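Local coordinates for TRNA threonylcarbamoyladenosine dehydratase (Escherichia coli, PDB 4D79), which catalyses the ATP-dependent dehydration of threonylcarbamoyladenosine at position 37 of tRNAs to its cyclic form, and can accept sulfur from the cysteine desulfurase CsdA in vitro, at residues Lys171-Pro176 / Cys203-Glu208; Thr167-Thr172 / Lys180-Leu185; Lys85-Ala90 / Val102-Asp107. All coordinates share one frame; numbering follows the deposited sequence.

Interaction 1 of 3, residues Lys171-Pro176 / Cys203-Glu208; sequences KTIQDP and CVFSTE. With K (potassium ion), chain I.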
# COMPACT_ATOMS: atom_id res chain seq x y z
N LYS B 171 -18.33 3.85 15.51
CA LYS B 171 -17.78 2.69 16.21
C LYS B 171 -16.26 2.59 16.10
O LYS B 171 -15.69 1.58 16.52
CB LYS B 171 -18.46 1.41 15.73
CG LYS B 171 -19.98 1.46 15.92
CD LYS B 171 -20.67 0.10 15.77
CE LYS B 171 -20.72 -0.46 14.36
NZ LYS B 171 -21.46 -1.77 14.35
N THR B 172 -15.59 3.60 15.59
CA THR B 172 -14.15 3.56 15.56
C THR B 172 -13.57 3.66 16.98
O THR B 172 -14.16 4.25 17.89
CB THR B 172 -13.61 4.69 14.69
OG1 THR B 172 -13.87 5.94 15.31
CG2 THR B 172 -14.25 4.65 13.30
N ILE B 173 -12.39 3.06 17.17
CA ILE B 173 -11.62 3.15 18.40
C ILE B 173 -10.21 3.58 18.08
O ILE B 173 -9.74 3.48 16.94
CB ILE B 173 -11.55 1.83 19.19
CG1 ILE B 173 -10.94 0.73 18.29
CG2 ILE B 173 -12.94 1.46 19.70
CD1 ILE B 173 -10.38 -0.45 19.06
N GLN B 174 -9.52 4.05 19.13
CA GLN B 174 -8.09 4.37 19.06
C GLN B 174 -7.80 5.32 17.92
O GLN B 174 -6.87 5.13 17.14
CB GLN B 174 -7.23 3.11 19.00
CG GLN B 174 -7.12 2.43 20.37
CD GLN B 174 -6.19 3.17 21.34
OE1 GLN B 174 -5.41 4.01 20.93
NE2 GLN B 174 -6.37 2.92 22.63
N ASP B 175 -8.67 6.31 17.75
CA ASP B 175 -8.57 7.19 16.59
C ASP B 175 -9.05 8.56 17.00
O ASP B 175 -10.23 8.90 16.85
CB ASP B 175 -9.39 6.63 15.43
CG ASP B 175 -9.02 7.26 14.11
OD1 ASP B 175 -8.75 8.48 14.07
OD2 ASP B 175 -8.98 6.52 13.11
N PRO B 176 -8.15 9.41 17.49
CA PRO B 176 -8.57 10.72 17.98
C PRO B 176 -9.11 11.60 16.88
O PRO B 176 -9.99 12.42 17.16
CB PRO B 176 -7.29 11.30 18.60
CG PRO B 176 -6.42 10.10 18.86
CD PRO B 176 -6.74 9.11 17.83
N CYS B 203 -16.04 4.20 7.64
CA CYS B 203 -14.78 4.79 8.08
C CYS B 203 -13.68 3.72 8.15
O CYS B 203 -13.84 2.70 8.81
CB CYS B 203 -14.93 5.44 9.44
SG CYS B 203 -13.44 6.37 9.90
N VAL B 204 -12.55 4.00 7.49
CA VAL B 204 -11.37 3.15 7.62
C VAL B 204 -10.61 3.56 8.89
O VAL B 204 -10.31 4.74 9.09
CB VAL B 204 -10.45 3.29 6.40
CG1 VAL B 204 -9.23 2.33 6.55
CG2 VAL B 204 -11.22 3.02 5.08
N PHE B 205 -10.32 2.60 9.75
CA PHE B 205 -9.61 2.84 10.99
C PHE B 205 -8.81 1.59 11.31
O PHE B 205 -8.85 0.60 10.58
CB PHE B 205 -10.58 3.17 12.14
CG PHE B 205 -11.21 1.96 12.72
CD1 PHE B 205 -12.12 1.23 11.99
CD2 PHE B 205 -10.87 1.52 13.99
CE1 PHE B 205 -12.68 0.05 12.50
CE2 PHE B 205 -11.44 0.35 14.50
CZ PHE B 205 -12.33 -0.38 13.76
N SER B 206 -8.05 1.64 12.41
CA SER B 206 -7.30 0.49 12.88
C SER B 206 -7.56 0.22 14.36
O SER B 206 -7.69 1.15 15.15
CB SER B 206 -5.84 0.68 12.60
OG SER B 206 -5.10 -0.34 13.24
N THR B 207 -7.67 -1.06 14.72
CA THR B 207 -7.83 -1.43 16.12
C THR B 207 -6.56 -1.28 16.92
O THR B 207 -6.60 -1.44 18.13
CB THR B 207 -8.30 -2.88 16.27
OG1 THR B 207 -7.47 -3.75 15.50
CG2 THR B 207 -9.76 -3.01 15.78
N GLU B 208 -5.44 -1.00 16.26
CA GLU B 208 -4.16 -0.86 16.95
C GLU B 208 -4.17 0.36 17.87
O GLU B 208 -4.66 1.43 17.51
CB GLU B 208 -3.05 -0.73 15.90
CG GLU B 208 -1.65 -0.55 16.47
CD GLU B 208 -0.63 -0.20 15.39
OE1 GLU B 208 -0.95 -0.25 14.18
OE2 GLU B 208 0.48 0.22 15.78
K K I . -6.19 2.89 15.93
O HOH W 1 -7.32 4.32 13.55
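Q174, S206 and E208 meet round a potassium ion, in a largely buried contact between the loop leading out of strand 164-168 and the end of strand 202-206. Each gives its backbone carbonyl: the metal lies 2.6 Å from Q174 O, 2.4 Å from S206 O and 2.6 Å from E208 O. The side chain of Q158, through OE1, and a more distant water complete the site. That water also joins the segments by hydrogen bonds, donating to D175 OD2 and accepting from S206 N, so the ion and the water supply the polar link between the two segments. An ST turn, in which S206 OG accepts from E208 N, brings the E208 carbonyl round to the metal.

F205 packs against the loop beside the metal site. Its CG stands between the backbone N and the carbonyl carbon (chi1 80°), which turns the ring against T172 and I173. T172 CA lies 4.2 Å above one face of the F205 ring, displaced toward the rim, while I173 O approaches at the edge. I173 CG1 reaches F205 CE2 at 3.8 Å, and T172 CG2 rests 3.9 Å from C203 SG.

D175, the N-cap residue, accepts through OD1 from A178 N, capping helix 176-189, and also from G154 N. Strand 202-206 runs between strands 149-152 and 164-168; F205 packs on T167 of the latter, whereas V204, pointing away from the loop, packs against helix 242-266.

Interaction 2 of 3, residues Thr167-Thr172 / Lys180-Leu185; sequences TDLAKT and KLRERL
R182 reaches from helix 176-189 across L169 and A170 to T172. Its CB is directed at the loop, and CG, the next atom, lies 4.0 Å from L169 CG as the two side chains run past each other in opposite senses. R182 CD lies 3.5 Å from L169 O and also rests on A170 CA. There the chain bends (chi3 -63°), which brings the guanidinium in against the loop, with A170 O over one of its faces. NH1 makes two hydrogen bonds close to the guanidinium plane: to L169 O at 2.9 Å, nearly in line with the carbonyl bond, and to T172 OG1 at 2.7 Å, a more bent one (135° at the hydrogen). This double grip fixes the rotation of the group. NH2 donates to a water that in turn donates to T172 O.

Beside the arginine, L169 CD2 meets L185 CD1 tip to tip at 3.6 Å, while L181 crosses L169 at about a right angle, its CD2 against the same methyl. The loop itself is shaped by an Asx turn, D168 OD2 accepting from A170 N at 2.9 Å. Together these features form a strand-loop-helix connection, with the helix folded back on the turn that ends the edge strand 164-168.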
# COMPACT_ATOMS: atom_id res chain seq x y z
N THR B 167 -15.55 0.30 9.39
CA THR B 167 -16.73 0.22 10.23
C THR B 167 -17.46 1.57 10.18
O THR B 167 -17.01 2.54 9.56
CB THR B 167 -16.33 -0.18 11.66
OG1 THR B 167 -17.48 -0.64 12.39
CG2 THR B 167 -15.72 0.97 12.41
N ASP B 168 -18.61 1.62 10.84
CA ASP B 168 -19.33 2.87 10.92
C ASP B 168 -18.54 3.86 11.76
O ASP B 168 -17.96 3.49 12.79
CB ASP B 168 -20.70 2.66 11.53
CG ASP B 168 -21.55 3.92 11.48
OD1 ASP B 168 -22.21 4.13 10.43
OD2 ASP B 168 -21.54 4.71 12.46
N LEU B 169 -18.54 5.12 11.32
CA LEU B 169 -17.76 6.16 11.98
C LEU B 169 -18.05 6.24 13.46
O LEU B 169 -17.15 6.57 14.25
CB LEU B 169 -18.02 7.52 11.30
CG LEU B 169 -17.35 8.76 11.93
CD1 LEU B 169 -15.82 8.61 11.97
CD2 LEU B 169 -17.79 10.05 11.16
N ALA B 170 -19.28 5.90 13.88
CA ALA B 170 -19.62 5.92 15.29
C ALA B 170 -18.85 4.91 16.13
O ALA B 170 -18.80 5.06 17.36
CB ALA B 170 -21.10 5.62 15.50
N LYS B 171 -18.33 3.85 15.51
CA LYS B 171 -17.78 2.69 16.21
C LYS B 171 -16.26 2.59 16.10
O LYS B 171 -15.69 1.58 16.52
CB LYS B 171 -18.46 1.41 15.73
CG LYS B 171 -19.98 1.46 15.92
CD LYS B 171 -20.67 0.10 15.77
CE LYS B 171 -20.72 -0.46 14.36
NZ LYS B 171 -21.46 -1.77 14.35
N THR B 172 -15.59 3.60 15.59
CA THR B 172 -14.15 3.56 15.56
C THR B 172 -13.57 3.66 16.98
O THR B 172 -14.16 4.25 17.89
CB THR B 172 -13.61 4.69 14.69
OG1 THR B 172 -13.87 5.94 15.31
CG2 THR B 172 -14.25 4.65 13.30
N LYS B 180 -12.72 13.49 17.24
CA LYS B 180 -12.98 14.92 17.06
C LYS B 180 -14.01 15.16 15.96
O LYS B 180 -14.87 16.04 16.08
CB LYS B 180 -11.67 15.64 16.73
CG LYS B 180 -10.72 15.73 17.90
CD LYS B 180 -9.44 16.50 17.55
CE LYS B 180 -8.46 15.62 16.79
NZ LYS B 180 -7.12 16.25 16.61
N LEU B 181 -13.93 14.35 14.89
CA LEU B 181 -14.83 14.46 13.75
C LEU B 181 -16.26 14.19 14.16
O LEU B 181 -17.17 14.93 13.77
CB LEU B 181 -14.39 13.49 12.66
CG LEU B 181 -15.20 13.37 11.39
CD1 LEU B 181 -15.29 14.72 10.67
CD2 LEU B 181 -14.55 12.28 10.52
N ARG B 182 -16.48 13.14 14.95
CA ARG B 182 -17.82 12.91 15.48
C ARG B 182 -18.31 14.11 16.28
O ARG B 182 -19.46 14.51 16.15
CB ARG B 182 -17.83 11.65 16.35
CG ARG B 182 -17.66 10.37 15.57
CD ARG B 182 -17.97 9.17 16.45
NE ARG B 182 -17.04 9.06 17.57
CZ ARG B 182 -15.95 8.30 17.58
NH1 ARG B 182 -15.64 7.53 16.53
NH2 ARG B 182 -15.18 8.29 18.64
N GLU B 183 -17.44 14.70 17.08
CA GLU B 183 -17.86 15.83 17.90
C GLU B 183 -18.22 17.04 17.04
O GLU B 183 -19.22 17.73 17.31
CB GLU B 183 -16.76 16.18 18.91
CG GLU B 183 -16.47 15.05 19.92
CD GLU B 183 -17.72 14.33 20.41
OE1 GLU B 183 -18.47 14.93 21.21
OE2 GLU B 183 -17.96 13.18 19.98
N ARG B 184 -17.43 17.31 15.99
CA ARG B 184 -17.74 18.46 15.13
C ARG B 184 -18.98 18.21 14.29
O ARG B 184 -19.76 19.13 14.02
CB ARG B 184 -16.56 18.80 14.22
CG ARG B 184 -16.72 20.15 13.55
CD ARG B 184 -16.57 21.27 14.58
NE ARG B 184 -15.19 21.48 14.99
CZ ARG B 184 -14.37 22.35 14.40
NH1 ARG B 184 -14.82 23.12 13.42
NH2 ARG B 184 -13.12 22.49 14.82
N LEU B 185 -19.17 16.97 13.83
CA LEU B 185 -20.38 16.67 13.07
C LEU B 185 -21.62 16.97 13.89
O LEU B 185 -22.61 17.49 13.36
CB LEU B 185 -20.39 15.21 12.64
CG LEU B 185 -19.50 14.85 11.44
CD1 LEU B 185 -19.34 13.34 11.28
CD2 LEU B 185 -20.08 15.47 10.17
O HOH W 2 -12.18 7.02 17.50
O HOH W 3 -13.05 6.43 20.07

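Interaction 3 of 3, residues Lys85-Ala90 / Val102-Asp107; sequences KAEVMA and VTVVDD. With ATP (adenosine-5'-triphosphate), chain K.
A86 and A90 present their CB atoms to V104 and V102, one helical turn apart, as helix 85-90 runs almost antiparallel to strand 102-105 (171°, axes 8.3 Å apart). The A90 methyl sits between two valines, 3.5 Å from V104 CG2 and 3.6 Å from V102 CG1. V104 divides its branches: CG1, anti to the backbone N (chi1 169°), goes to A86 CB at 3.8 Å, while CG2 takes A90. At the border E87 crosses V104 at about a right angle; its bent chain lays OE1 3.8 Å from V104 CG2, a contact of carboxylate with methyl.

K85, at the start of the helix, runs to the nucleotide. Extended beyond CG, it donates from NZ to ATP O3' at 2.8 Å and brings NZ within 2.6 Å of ATP O2B, with Q73 OE1 as a further hydrogen-bond partner. A methionine in its place has no ammonium group, and ATP O3' and the beta-phosphate oxygen would probably be left without that donor and its charge, and Q73 OE1 without its partner. Near the adenine, D107 O lies 4.0 Å from ATP C2. The chemistry is thus divided: small apolar groups pack helix on strand, and a directional bond to ATP, one of several the protein makes, comes from the helix's first residue.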
# COMPACT_ATOMS: atom_id res chain seq x y z
N LYS B 85 0.87 19.19 -4.81
CA LYS B 85 0.66 17.75 -4.69
C LYS B 85 -0.33 17.23 -5.72
O LYS B 85 -0.12 16.15 -6.30
CB LYS B 85 0.14 17.40 -3.30
CG LYS B 85 1.05 17.54 -2.18
CD LYS B 85 0.32 17.17 -0.89
CE LYS B 85 1.29 17.20 0.30
NZ LYS B 85 0.65 16.74 1.55
N ALA B 86 -1.47 17.92 -5.88
CA ALA B 86 -2.52 17.40 -6.75
C ALA B 86 -2.06 17.36 -8.20
O ALA B 86 -2.35 16.41 -8.93
CB ALA B 86 -3.79 18.22 -6.61
N GLU B 87 -1.29 18.36 -8.62
CA GLU B 87 -0.79 18.39 -9.98
C GLU B 87 0.27 17.32 -10.22
O GLU B 87 0.32 16.72 -11.29
CB GLU B 87 -0.21 19.78 -10.29
CG GLU B 87 0.01 20.02 -11.75
CD GLU B 87 -1.28 19.92 -12.53
OE1 GLU B 87 -2.27 20.54 -12.08
OE2 GLU B 87 -1.32 19.20 -13.55
N VAL B 88 1.18 17.11 -9.25
CA VAL B 88 2.18 16.05 -9.35
C VAL B 88 1.51 14.69 -9.48
O VAL B 88 1.88 13.85 -10.32
CB VAL B 88 3.12 16.09 -8.13
CG1 VAL B 88 4.03 14.84 -8.07
CG2 VAL B 88 3.96 17.34 -8.15
N MET B 89 0.51 14.44 -8.63
CA MET B 89 -0.21 13.18 -8.66
C MET B 89 -1.01 13.03 -9.95
O MET B 89 -1.10 11.93 -10.51
CB MET B 89 -1.11 13.08 -7.44
CG MET B 89 -1.57 11.69 -7.13
SD MET B 89 -0.20 10.59 -6.71
CE MET B 89 -0.76 9.07 -7.42
N ALA B 90 -1.57 14.12 -10.48
CA ALA B 90 -2.30 14.02 -11.74
C ALA B 90 -1.38 13.62 -12.89
O ALA B 90 -1.76 12.82 -13.75
CB ALA B 90 -2.99 15.34 -12.08
N VAL B 102 -8.38 13.08 -15.77
CA VAL B 102 -7.95 13.55 -14.46
C VAL B 102 -8.27 15.02 -14.30
O VAL B 102 -7.88 15.84 -15.13
CB VAL B 102 -6.46 13.32 -14.24
CG1 VAL B 102 -6.12 13.68 -12.81
CG2 VAL B 102 -6.09 11.89 -14.54
N THR B 103 -8.93 15.37 -13.21
CA THR B 103 -9.26 16.76 -12.91
C THR B 103 -8.57 17.14 -11.62
O THR B 103 -8.59 16.37 -10.65
CB THR B 103 -10.77 16.95 -12.78
OG1 THR B 103 -11.41 16.50 -13.99
CG2 THR B 103 -11.14 18.45 -12.47
N VAL B 104 -7.92 18.30 -11.62
CA VAL B 104 -7.28 18.86 -10.43
C VAL B 104 -8.12 20.02 -9.97
O VAL B 104 -8.42 20.92 -10.75
CB VAL B 104 -5.83 19.31 -10.73
CG1 VAL B 104 -5.26 20.13 -9.60
CG2 VAL B 104 -4.97 18.09 -11.04
N VAL B 105 -8.50 19.99 -8.69
CA VAL B 105 -9.08 21.11 -7.97
C VAL B 105 -8.03 21.61 -6.99
O VAL B 105 -7.75 20.97 -5.96
CB VAL B 105 -10.36 20.71 -7.24
CG1 VAL B 105 -10.96 21.90 -6.44
CG2 VAL B 105 -11.36 20.19 -8.24
N ASP B 106 -7.43 22.75 -7.30
CA ASP B 106 -6.35 23.31 -6.49
C ASP B 106 -6.96 24.19 -5.40
O ASP B 106 -6.95 25.41 -5.47
CB ASP B 106 -5.39 24.09 -7.38
CG ASP B 106 -4.21 24.65 -6.62
OD1 ASP B 106 -3.95 24.17 -5.50
OD2 ASP B 106 -3.55 25.57 -7.13
N ASP B 107 -7.52 23.54 -4.38
CA ASP B 107 -8.31 24.21 -3.36
C ASP B 107 -8.49 23.25 -2.19
O ASP B 107 -8.20 22.06 -2.30
CB ASP B 107 -9.67 24.65 -3.93
CG ASP B 107 -10.31 25.80 -3.14
OD1 ASP B 107 -9.76 26.29 -2.14
OD2 ASP B 107 -11.41 26.23 -3.55
PG ATP K . 2.03 18.12 6.90
O1G ATP K . 3.26 17.93 7.76
O2G ATP K . 2.29 18.86 5.61
O3G ATP K . 0.81 18.55 7.67
PB ATP K . 0.39 16.24 5.56
O1B ATP K . -0.82 16.96 6.11
O2B ATP K . 0.72 16.25 4.07
O3B ATP K . 1.69 16.62 6.42
PA ATP K . -1.04 13.82 5.81
O1A ATP K . -1.85 14.06 7.09
O2A ATP K . -0.56 12.43 5.51
O3A ATP K . 0.29 14.69 5.97
O5' ATP K . -1.80 14.44 4.51
C5' ATP K . -3.09 15.08 4.56
C4' ATP K . -3.54 15.76 3.26
O4' ATP K . -4.94 16.19 3.29
C3' ATP K . -2.73 17.01 2.95
O3' ATP K . -2.12 16.95 1.65
C2' ATP K . -3.74 18.14 3.00
O2' ATP K . -3.41 19.20 2.12
C1' ATP K . -5.06 17.47 2.62
N9 ATP K . -6.22 18.35 2.97
C8 ATP K . -6.38 18.90 4.20
N7 ATP K . -7.50 19.67 4.27
C5 ATP K . -8.07 19.63 3.06
C6 ATP K . -9.28 20.23 2.50
N6 ATP K . -10.04 21.02 3.27
N1 ATP K . -9.59 20.00 1.22
C2 ATP K . -8.80 19.22 0.44
N3 ATP K . -7.67 18.64 0.89
C4 ATP K . -7.24 18.79 2.19

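From the N terminus, interaction 3 closes first, returning the chain from helix 85-96 to strand 101-105 over a short connection, at one edge of the central sheet and beside the ATP. Interactions 1 and 2 follow at the opposite edge, their centres about 28 Å from that of interaction 3. Interaction 2 closes the brief loop from strand 164-168 to helix 176-189; interaction 1 closes a longer one, from the same loop to strand 202-206. The two cross along the chain, since 171-176 starts within the span of interaction 2 and its partner 203-208 lies beyond it. They share K171 and T172, and pairing of strands 164-168 and 202-206 joins them directly.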